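Local coordinates for protein terminal oxygenase component of carbazole 1,9a-dioxygenase (Nocardioides aromaticivorans, PDB 3GCF) that probably catalyses the angular dioxygenation of carbazole, passing electrons from a Rieske [2Fe-2S] cluster to a mononuclear non-heme iron, at residues A[22-27]-A[367-372]; A[268-273]-A[374-379]; A[346-351]-A[355-360]. All coordinates share one frame; numbering follows the deposited sequence.

Overall arrangement
All three contacts gather round the C-terminal part of the chain. Helix 364-376 is shared by contacts 1 and 2, whose centres lie about 8 Å apart: its middle turns meet the short helix 22-26 near the N-terminus and its C-terminal end meets a turn of the seven-stranded antiparallel sheet. Contact 3, about 14 Å from contact 1 and 21 Å from contact 2 between centres, joins helix 335-350 to the segment that leads into helix 364-376, and a salt bridge from Arg-370 to Glu-357 ties it to contact 1. In sequence, the segments of contacts 1 and 2 alternate, while both halves of contact 3 come after 268-273 and before 367-372. One helix thus links the chain start, the catalytic-domain sheet and the subunit interface.

Contact 1 of 3, residues A[22-27]-A[367-372]; sequences PRYLEA and VKWRTL
Tyr-24 meets Trp-369 with its hydroxyl end and Arg-370 with one ring face, joining the short helix 22-26 near the N-terminus to helix 364-376, the C-terminal helix of the helix-grip catalytic domain of this Rieske oxygenase. The buried half is tight. With CG anti to the backbone N (chi1 179°), the phenol runs straight across to the other helix. Arg-370 CB lies over one face, offset toward the rim, 4.2 Å from the ring centroid, and Arg-370 CG comes within 3.4 Å of Tyr-24 CE2. The indole of Trp-369 stands almost perpendicular to the phenol, with its NE1 giving a hydrogen bond of 3.1 Å (154° at the hydrogen) to Tyr-24 OH. Beside it, Trp-369 CE2 packs 3.9 Å from Tyr-24 CE1. Glu-182 OE2 binds both Tyr-24 OH and Arg-370 NE, while Arg-370 NH1 goes on to Glu-357, so the buried hydroxyl and guanidinium both have partners. A phenylalanine in place of Tyr-24 would probably keep the contact with Arg-370 but leave the indole N-H without its acceptor and Glu-182 with one partner fewer. The solvent side is looser, with Glu-26 exposed. Thr-371 turns its CB away from helix 22-26 and packs on Lys-20 and Trp-21; its OG1 bonds within its own helix, 2.9 Å from Val-367 O, reaching that oxygen from the face opposite to Thr-371 N.

Contact 2 of 3, residues A[268-273]-A[374-379]; sequences VWLPGV and SERGRG
Leu-270 and Arg-376 both hold CG beside the backbone N, anti to the carbonyl carbon (chi1 -79° and -52°), yet the two chains then part company. In Leu-270 the torsion carries the branched end up to the last turn of helix 364-376, where methyl CD1 meets Arg-376 CB at 3.3 Å, a close approach for two carbons. In Arg-376 a second bend (chi2 -72°) turns the chain aside immediately beyond this touching carbon, so that its guanidinium leaves the leucine and reaches Asp-222, with which NH2 forms a salt bridge. The side chains cross at roughly a right angle, and the contact is therefore made by one methyl against the root of the arginine and the backbone behind it: Leu-270 CD1 also lies 3.9 Å from Arg-376 C and 4.1 Å from Gly-377 N. Gly-377, where the chain leaves the helical conformation, adds only backbone to this surface. Trp-369 and Ala-373, on the preceding turns of the same helix, also touch Leu-270.

The leucine owes its place to the connection between strands 265-269 and 273-277 of the antiparallel sheet of the catalytic domain. A classic beta bulge sets Gly-272 and Val-273 opposite Trp-269, and the peptide bond before Pro-271 is cis. Trp-269 N donates to Val-273 O at 2.8 Å, and Trp-269 O accepts from Val-273 N at 2.7 Å, with a weak bond from Gly-272 N. Gly-272 adopts backbone angles at which a CB would press against the carbonyl oxygen of Pro-271. The ring of Pro-271 rests against His-34 and His-36 of strand 34-40.

Contact 3 of 3, residues A[346-351]-A[355-360]; sequences EFYGER and SKEQLF
Tyr-348 OH donates to Glu-357 OE1 at 2.7 Å, the shortest bond between 346-351 and 355-360. It meets the anti lone pair of that oxygen, which lies at the edge of the phenol in the plane of the ring, while the carboxylate is turned 86° against that plane. The other oxygen, OE2, forms a salt bridge with Arg-370; each carboxylate oxygen thus has its own partner, which probably fixes the group's rotation. A chi1 of 57° puts Glu-357 CG between the backbone N and the carbonyl carbon, and from there the extended chain brings OE1 to the hydroxyl. Phe-347 CD2 lies 3.5 Å above one face of the Tyr-348 phenol, offset toward its rim. The far end of the same phenyl reaches across the contact, with Phe-347 CZ 3.8 Å from Glu-357 N and 3.9 Å from Lys-356 CB. At the exposed margin the extended Lys-356 brings NZ to 3.0 Å from Arg-351 O, standing well above the carbonyl plane (43°). Phe-347 and Tyr-348 pack against Arg-78 of a second subunit, and in the following loop Phe-360 meets His-77, a cluster ligand, and Trp-101 of that subunit edge-to-face, at the boundary where Rieske oxygenases pass electrons from cluster to iron. The end of helix 335-350 and the residue after it are thereby joined to the end of helix 353-356 and the chain running on to helix 364-376.

Contact 1 of 3, residues A[22-27]-A[367-372]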
loop_
_atom_site.group_PDB
_atom_site.type_symbol
_atom_site.label_atom_id
_atom_site.label_comp_id
_atom_site.label_asym_id
_atom_site.label_seq_id
_atom_site.Cartn_x
_atom_site.Cartn_y
_atom_site.Cartn_z
ATOM N N PRO A 22 -2.870 -13.877 -28.685
ATOM C CA PRO A 22 -1.871 -14.161 -27.648
ATOM C C PRO A 22 -0.847 -13.067 -27.360
ATOM O O PRO A 22 -0.583 -12.755 -26.203
ATOM C CB PRO A 22 -1.214 -15.446 -28.148
ATOM C CG PRO A 22 -1.306 -15.305 -29.635
ATOM C CD PRO A 22 -2.721 -14.812 -29.815
ATOM N N ARG A 23 -0.266 -12.487 -28.405
ATOM C CA ARG A 23 0.734 -11.449 -28.203
ATOM C C ARG A 23 0.146 -10.158 -27.644
ATOM O O ARG A 23 0.857 -9.355 -27.036
ATOM C CB ARG A 23 1.490 -11.178 -29.502
ATOM C CG ARG A 23 2.377 -12.342 -29.943
ATOM C CD ARG A 23 3.665 -11.811 -30.541
ATOM N NE ARG A 23 3.348 -10.819 -31.549
ATOM C CZ ARG A 23 4.092 -9.760 -31.840
ATOM N NH1 ARG A 23 5.227 -9.528 -31.200
ATOM N NH2 ARG A 23 3.674 -8.925 -32.776
ATOM N N TYR A 24 -1.153 -9.962 -27.850
ATOM C CA TYR A 24 -1.830 -8.784 -27.334
ATOM C C TYR A 24 -2.002 -8.979 -25.831
ATOM O O TYR A 24 -1.848 -8.044 -25.046
ATOM C CB TYR A 24 -3.200 -8.624 -27.990
ATOM C CG TYR A 24 -3.983 -7.435 -27.490
ATOM C CD1 TYR A 24 -3.621 -6.139 -27.843
ATOM C CD2 TYR A 24 -5.102 -7.608 -26.676
ATOM C CE1 TYR A 24 -4.362 -5.041 -27.405
ATOM C CE2 TYR A 24 -5.845 -6.523 -26.231
ATOM C CZ TYR A 24 -5.477 -5.245 -26.601
ATOM O OH TYR A 24 -6.246 -4.172 -26.204
ATOM N N LEU A 25 -2.322 -10.205 -25.434
ATOM C CA LEU A 25 -2.505 -10.515 -24.021
ATOM C C LEU A 25 -1.177 -10.497 -23.286
ATOM O O LEU A 25 -1.128 -10.237 -22.086
ATOM C CB LEU A 25 -3.156 -11.886 -23.845
ATOM C CG LEU A 25 -4.576 -12.059 -24.381
ATOM C CD1 LEU A 25 -5.151 -13.348 -23.809
ATOM C CD2 LEU A 25 -5.444 -10.876 -23.979
ATOM N N GLU A 26 -0.101 -10.772 -24.012
ATOM C CA GLU A 26 1.234 -10.789 -23.425
ATOM C C GLU A 26 1.810 -9.390 -23.250
ATOM O O GLU A 26 2.613 -9.157 -22.349
ATOM C CB GLU A 26 2.184 -11.604 -24.304
ATOM C CG GLU A 26 1.942 -13.098 -24.290
ATOM C CD GLU A 26 2.619 -13.804 -25.456
ATOM O OE1 GLU A 26 3.782 -13.461 -25.768
ATOM O OE2 GLU A 26 1.988 -14.706 -26.053
ATOM N N ALA A 27 1.398 -8.469 -24.113
ATOM C CA ALA A 27 1.896 -7.096 -24.087
ATOM C C ALA A 27 1.335 -6.269 -22.935
ATOM O O ALA A 27 0.852 -5.153 -23.124
ATOM C CB ALA A 27 1.595 -6.418 -25.423
ATOM N N VAL A 367 -12.260 -6.671 -31.158
ATOM C CA VAL A 367 -11.689 -7.983 -31.436
ATOM C C VAL A 367 -10.753 -7.903 -32.640
ATOM O O VAL A 367 -9.693 -8.524 -32.647
ATOM C CB VAL A 367 -12.785 -9.033 -31.724
ATOM C CG1 VAL A 367 -12.149 -10.329 -32.229
ATOM C CG2 VAL A 367 -13.588 -9.296 -30.463
ATOM N N LYS A 368 -11.145 -7.141 -33.657
ATOM C CA LYS A 368 -10.308 -6.990 -34.846
ATOM C C LYS A 368 -9.023 -6.270 -34.474
ATOM O O LYS A 368 -7.955 -6.584 -34.997
ATOM C CB LYS A 368 -11.037 -6.200 -35.936
ATOM C CG LYS A 368 -12.200 -6.940 -36.565
ATOM C CD LYS A 368 -12.860 -6.101 -37.640
ATOM C CE LYS A 368 -14.160 -6.739 -38.103
ATOM N NZ LYS A 368 -13.920 -8.101 -38.631
ATOM N N TRP A 369 -9.137 -5.296 -33.573
ATOM C CA TRP A 369 -7.979 -4.536 -33.112
ATOM C C TRP A 369 -7.013 -5.428 -32.332
ATOM O O TRP A 369 -5.801 -5.348 -32.520
ATOM C CB TRP A 369 -8.431 -3.344 -32.245
ATOM C CG TRP A 369 -7.501 -3.018 -31.100
ATOM C CD1 TRP A 369 -7.704 -3.298 -29.777
ATOM C CD2 TRP A 369 -6.199 -2.419 -31.186
ATOM N NE1 TRP A 369 -6.610 -2.918 -29.036
ATOM C CE2 TRP A 369 -5.671 -2.378 -29.875
ATOM C CE3 TRP A 369 -5.426 -1.920 -32.243
ATOM C CZ2 TRP A 369 -4.399 -1.857 -29.591
ATOM C CZ3 TRP A 369 -4.157 -1.402 -31.960
ATOM C CH2 TRP A 369 -3.660 -1.377 -30.645
ATOM N N ARG A 370 -7.544 -6.277 -31.460
ATOM C CA ARG A 370 -6.697 -7.168 -30.672
ATOM C C ARG A 370 -5.941 -8.117 -31.586
ATOM O O ARG A 370 -4.754 -8.369 -31.390
ATOM C CB ARG A 370 -7.536 -7.990 -29.697
ATOM C CG ARG A 370 -8.212 -7.181 -28.613
ATOM C CD ARG A 370 -9.062 -8.085 -27.743
ATOM N NE ARG A 370 -9.644 -7.372 -26.612
ATOM C CZ ARG A 370 -10.554 -7.894 -25.798
ATOM N NH1 ARG A 370 -10.984 -9.131 -25.995
ATOM N NH2 ARG A 370 -11.026 -7.187 -24.783
ATOM N N THR A 371 -6.652 -8.640 -32.579
ATOM C CA THR A 371 -6.091 -9.576 -33.544
ATOM C C THR A 371 -4.977 -8.928 -34.353
ATOM O O THR A 371 -3.889 -9.485 -34.486
ATOM C CB THR A 371 -7.181 -10.068 -34.504
ATOM O OG1 THR A 371 -8.202 -10.724 -33.751
ATOM C CG2 THR A 371 -6.606 -11.038 -35.529
ATOM N N LEU A 372 -5.255 -7.746 -34.886
ATOM C CA LEU A 372 -4.269 -7.026 -35.677
ATOM C C LEU A 372 -3.042 -6.665 -34.839
ATOM O O LEU A 372 -1.912 -6.743 -35.317
ATOM C CB LEU A 372 -4.891 -5.755 -36.250
ATOM C CG LEU A 372 -3.952 -4.873 -37.076
ATOM C CD1 LEU A 372 -3.627 -5.563 -38.399
ATOM C CD2 LEU A 372 -4.609 -3.524 -37.320
#

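Contact 2 of 3, residues A[268-273]-A[374-379]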
loop_
_atom_site.group_PDB
_atom_site.type_symbol
_atom_site.label_atom_id
_atom_site.label_comp_id
_atom_site.label_asym_id
_atom_site.label_seq_id
_atom_site.Cartn_x
_atom_site.Cartn_y
_atom_site.Cartn_z
ATOM N N VAL A 268 -8.557 3.097 -34.596
ATOM C CA VAL A 268 -7.414 2.894 -33.725
ATOM C C VAL A 268 -6.282 2.325 -34.576
ATOM O O VAL A 268 -6.511 1.477 -35.440
ATOM C CB VAL A 268 -7.758 1.930 -32.557
ATOM C CG1 VAL A 268 -8.136 0.562 -33.099
ATOM C CG2 VAL A 268 -6.578 1.833 -31.602
ATOM N N TRP A 269 -5.066 2.805 -34.335
ATOM C CA TRP A 269 -3.904 2.367 -35.094
ATOM C C TRP A 269 -2.761 1.946 -34.178
ATOM O O TRP A 269 -2.600 2.486 -33.079
ATOM C CB TRP A 269 -3.441 3.501 -36.014
ATOM C CG TRP A 269 -4.566 4.074 -36.828
ATOM C CD1 TRP A 269 -5.561 4.893 -36.384
ATOM C CD2 TRP A 269 -4.866 3.788 -38.197
ATOM N NE1 TRP A 269 -6.469 5.129 -37.387
ATOM C CE2 TRP A 269 -6.066 4.461 -38.512
ATOM C CE3 TRP A 269 -4.238 3.020 -39.191
ATOM C CZ2 TRP A 269 -6.655 4.392 -39.781
ATOM C CZ3 TRP A 269 -4.822 2.949 -40.451
ATOM C CH2 TRP A 269 -6.021 3.633 -40.734
ATOM N N LEU A 270 -1.972 0.972 -34.624
ATOM C CA LEU A 270 -0.838 0.508 -33.834
ATOM C C LEU A 270 0.098 1.699 -33.632
ATOM O O LEU A 270 0.219 2.550 -34.512
ATOM C CB LEU A 270 -0.109 -0.629 -34.559
ATOM C CG LEU A 270 -0.752 -2.016 -34.459
ATOM C CD1 LEU A 270 -0.076 -2.984 -35.424
ATOM C CD2 LEU A 270 -0.622 -2.529 -33.025
ATOM N N PRO A 271 0.781 1.771 -32.479
ATOM C CA PRO A 271 0.752 0.818 -31.366
ATOM C C PRO A 271 -0.455 0.937 -30.435
ATOM O O PRO A 271 -0.523 0.244 -29.418
ATOM C CB PRO A 271 2.063 1.110 -30.645
ATOM C CG PRO A 271 2.166 2.597 -30.783
ATOM C CD PRO A 271 1.787 2.824 -32.239
ATOM N N GLY A 272 -1.400 1.808 -30.786
ATOM C CA GLY A 272 -2.592 1.993 -29.970
ATOM C C GLY A 272 -2.961 3.462 -29.873
ATOM O O GLY A 272 -2.898 4.059 -28.796
ATOM N N VAL A 273 -3.350 4.041 -31.006
ATOM C CA VAL A 273 -3.693 5.457 -31.083
ATOM C C VAL A 273 -5.075 5.641 -31.699
ATOM O O VAL A 273 -5.345 5.160 -32.802
ATOM C CB VAL A 273 -2.640 6.215 -31.933
ATOM C CG1 VAL A 273 -2.883 7.726 -31.875
ATOM C CG2 VAL A 273 -1.239 5.874 -31.433
ATOM N N SER A 374 -1.988 -8.226 -32.053
ATOM C CA SER A 374 -1.287 -9.446 -31.694
ATOM C C SER A 374 -0.405 -9.897 -32.856
ATOM O O SER A 374 0.707 -10.382 -32.646
ATOM C CB SER A 374 -2.296 -10.541 -31.346
ATOM O OG SER A 374 -1.652 -11.759 -31.021
ATOM N N GLU A 375 -0.894 -9.718 -34.079
ATOM C CA GLU A 375 -0.147 -10.121 -35.270
ATOM C C GLU A 375 0.868 -9.096 -35.768
ATOM O O GLU A 375 1.872 -9.470 -36.369
ATOM C CB GLU A 375 -1.103 -10.419 -36.432
ATOM C CG GLU A 375 -2.258 -11.342 -36.104
ATOM C CD GLU A 375 -3.227 -11.490 -37.271
ATOM O OE1 GLU A 375 -3.514 -10.470 -37.945
ATOM O OE2 GLU A 375 -3.712 -12.620 -37.505
ATOM N N ARG A 376 0.625 -7.812 -35.526
ATOM C CA ARG A 376 1.530 -6.790 -36.038
ATOM C C ARG A 376 2.341 -5.971 -35.039
ATOM O O ARG A 376 3.220 -5.211 -35.449
ATOM C CB ARG A 376 0.753 -5.840 -36.948
ATOM C CG ARG A 376 -0.035 -6.537 -38.040
ATOM C CD ARG A 376 0.866 -7.095 -39.127
ATOM N NE ARG A 376 0.094 -7.862 -40.098
ATOM C CZ ARG A 376 0.570 -8.304 -41.259
ATOM N NH1 ARG A 376 1.826 -8.053 -41.610
ATOM N NH2 ARG A 376 -0.213 -9.006 -42.072
ATOM N N GLY A 377 2.044 -6.087 -33.747
ATOM C CA GLY A 377 2.823 -5.338 -32.773
ATOM C C GLY A 377 4.278 -5.691 -33.022
ATOM O O GLY A 377 4.624 -6.865 -33.021
ATOM N N ARG A 378 5.134 -4.700 -33.248
ATOM C CA ARG A 378 6.540 -4.978 -33.537
ATOM C C ARG A 378 7.311 -5.679 -32.426
ATOM O O ARG A 378 8.209 -6.471 -32.698
ATOM C CB ARG A 378 7.267 -3.694 -33.927
ATOM C CG ARG A 378 6.962 -3.209 -35.335
ATOM C CD ARG A 378 7.520 -1.817 -35.507
ATOM N NE ARG A 378 7.182 -1.198 -36.782
ATOM C CZ ARG A 378 7.882 -1.354 -37.900
ATOM N NH1 ARG A 378 8.963 -2.123 -37.911
ATOM N NH2 ARG A 378 7.516 -0.713 -38.998
ATOM N N GLY A 379 6.971 -5.390 -31.178
ATOM C CA GLY A 379 7.664 -6.029 -30.078
ATOM C C GLY A 379 6.778 -6.116 -28.857
ATOM O O GLY A 379 6.011 -5.197 -28.575
#

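Contact 3 of 3, residues A[346-351]-A[355-360]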
loop_
_atom_site.group_PDB
_atom_site.type_symbol
_atom_site.label_atom_id
_atom_site.label_comp_id
_atom_site.label_asym_id
_atom_site.label_seq_id
_atom_site.Cartn_x
_atom_site.Cartn_y
_atom_site.Cartn_z
ATOM N N GLU A 346 -9.355 -4.188 -11.909
ATOM C CA GLU A 346 -9.337 -5.407 -11.105
ATOM C C GLU A 346 -9.737 -6.644 -11.908
ATOM O O GLU A 346 -9.032 -7.658 -11.901
ATOM C CB GLU A 346 -10.266 -5.280 -9.895
ATOM C CG GLU A 346 -10.305 -6.550 -9.048
ATOM C CD GLU A 346 -11.356 -6.504 -7.949
ATOM O OE1 GLU A 346 -11.181 -5.734 -6.975
ATOM O OE2 GLU A 346 -12.363 -7.239 -8.064
ATOM N N PHE A 347 -10.875 -6.556 -12.589
ATOM C CA PHE A 347 -11.377 -7.670 -13.387
ATOM C C PHE A 347 -10.339 -8.176 -14.385
ATOM O O PHE A 347 -9.980 -9.356 -14.380
ATOM C CB PHE A 347 -12.648 -7.240 -14.132
ATOM C CG PHE A 347 -13.265 -8.328 -14.975
ATOM C CD1 PHE A 347 -13.677 -9.527 -14.402
ATOM C CD2 PHE A 347 -13.473 -8.133 -16.337
ATOM C CE1 PHE A 347 -14.292 -10.521 -15.174
ATOM C CE2 PHE A 347 -14.089 -9.119 -17.122
ATOM C CZ PHE A 347 -14.498 -10.315 -16.536
ATOM N N TYR A 348 -9.865 -7.277 -15.244
ATOM C CA TYR A 348 -8.882 -7.630 -16.267
ATOM C C TYR A 348 -7.462 -7.787 -15.735
ATOM O O TYR A 348 -6.727 -8.672 -16.170
ATOM C CB TYR A 348 -8.885 -6.573 -17.381
ATOM C CG TYR A 348 -10.066 -6.684 -18.320
ATOM C CD1 TYR A 348 -10.059 -7.603 -19.376
ATOM C CD2 TYR A 348 -11.208 -5.895 -18.135
ATOM C CE1 TYR A 348 -11.158 -7.734 -20.226
ATOM C CE2 TYR A 348 -12.313 -6.021 -18.974
ATOM C CZ TYR A 348 -12.280 -6.941 -20.017
ATOM O OH TYR A 348 -13.368 -7.074 -20.841
ATOM N N GLY A 349 -7.081 -6.933 -14.791
ATOM C CA GLY A 349 -5.734 -6.989 -14.262
ATOM C C GLY A 349 -5.450 -8.049 -13.217
ATOM O O GLY A 349 -4.334 -8.553 -13.146
ATOM N N GLU A 350 -6.453 -8.399 -12.418
ATOM C CA GLU A 350 -6.270 -9.379 -11.356
ATOM C C GLU A 350 -7.146 -10.622 -11.452
ATOM O O GLU A 350 -6.789 -11.669 -10.922
ATOM C CB GLU A 350 -6.528 -8.722 -9.999
ATOM C CG GLU A 350 -5.717 -7.472 -9.732
ATOM C CD GLU A 350 -6.184 -6.746 -8.480
ATOM O OE1 GLU A 350 -7.387 -6.402 -8.402
ATOM O OE2 GLU A 350 -5.352 -6.515 -7.574
ATOM N N ARG A 351 -8.295 -10.521 -12.109
ATOM C CA ARG A 351 -9.179 -11.672 -12.184
ATOM C C ARG A 351 -9.339 -12.321 -13.543
ATOM O O ARG A 351 -10.397 -12.853 -13.868
ATOM C CB ARG A 351 -10.542 -11.310 -11.596
ATOM C CG ARG A 351 -10.475 -11.088 -10.095
ATOM C CD ARG A 351 -11.830 -10.785 -9.494
ATOM N NE ARG A 351 -11.799 -10.836 -8.031
ATOM C CZ ARG A 351 -10.983 -10.111 -7.266
ATOM N NH1 ARG A 351 -10.115 -9.271 -7.818
ATOM N NH2 ARG A 351 -11.041 -10.219 -5.945
ATOM N N SER A 355 -10.191 -13.703 -20.217
ATOM C CA SER A 355 -10.826 -14.954 -20.611
ATOM C C SER A 355 -12.240 -15.113 -20.059
ATOM O O SER A 355 -12.951 -16.035 -20.446
ATOM C CB SER A 355 -9.970 -16.156 -20.191
ATOM O OG SER A 355 -9.922 -16.287 -18.785
ATOM N N LYS A 356 -12.659 -14.212 -19.175
ATOM C CA LYS A 356 -13.996 -14.300 -18.590
ATOM C C LYS A 356 -15.011 -13.319 -19.178
ATOM O O LYS A 356 -16.217 -13.507 -19.028
ATOM C CB LYS A 356 -13.920 -14.097 -17.078
ATOM C CG LYS A 356 -13.101 -15.142 -16.336
ATOM C CD LYS A 356 -12.943 -14.736 -14.876
ATOM C CE LYS A 356 -12.083 -15.719 -14.095
ATOM N NZ LYS A 356 -11.823 -15.235 -12.703
ATOM N N GLU A 357 -14.523 -12.272 -19.833
ATOM C CA GLU A 357 -15.395 -11.274 -20.441
ATOM C C GLU A 357 -16.391 -11.948 -21.376
ATOM O O GLU A 357 -16.121 -13.018 -21.915
ATOM C CB GLU A 357 -14.566 -10.271 -21.254
ATOM C CG GLU A 357 -13.715 -10.943 -22.334
ATOM C CD GLU A 357 -13.027 -9.961 -23.271
ATOM O OE1 GLU A 357 -12.835 -8.785 -22.885
ATOM O OE2 GLU A 357 -12.663 -10.378 -24.393
ATOM N N GLN A 358 -17.544 -11.322 -21.559
ATOM C CA GLN A 358 -18.555 -11.851 -22.467
ATOM C C GLN A 358 -18.931 -10.675 -23.362
ATOM O O GLN A 358 -19.669 -9.777 -22.954
ATOM C CB GLN A 358 -19.764 -12.383 -21.686
ATOM C CG GLN A 358 -19.416 -13.551 -20.750
ATOM C CD GLN A 358 -20.626 -14.142 -20.034
ATOM O OE1 GLN A 358 -21.547 -14.650 -20.668
ATOM N NE2 GLN A 358 -20.619 -14.083 -18.707
ATOM N N LEU A 359 -18.391 -10.678 -24.576
ATOM C CA LEU A 359 -18.619 -9.598 -25.530
ATOM C C LEU A 359 -19.911 -9.735 -26.327
ATOM O O LEU A 359 -20.574 -10.770 -26.275
ATOM C CB LEU A 359 -17.432 -9.521 -26.497
ATOM C CG LEU A 359 -16.060 -9.472 -25.813
ATOM C CD1 LEU A 359 -14.956 -9.421 -26.852
ATOM C CD2 LEU A 359 -15.993 -8.258 -24.902
ATOM N N PHE A 360 -20.280 -8.669 -27.036
ATOM C CA PHE A 360 -21.462 -8.693 -27.886
ATOM C C PHE A 360 -21.081 -8.032 -29.217
ATOM O O PHE A 360 -20.038 -7.385 -29.306
ATOM C CB PHE A 360 -22.689 -8.068 -27.173
ATOM C CG PHE A 360 -22.661 -6.568 -27.016
ATOM C CD1 PHE A 360 -21.550 -5.910 -26.497
ATOM C CD2 PHE A 360 -23.806 -5.823 -27.307
ATOM C CE1 PHE A 360 -21.582 -4.529 -26.263
ATOM C CE2 PHE A 360 -23.848 -4.443 -27.076
ATOM C CZ PHE A 360 -22.732 -3.799 -26.550
#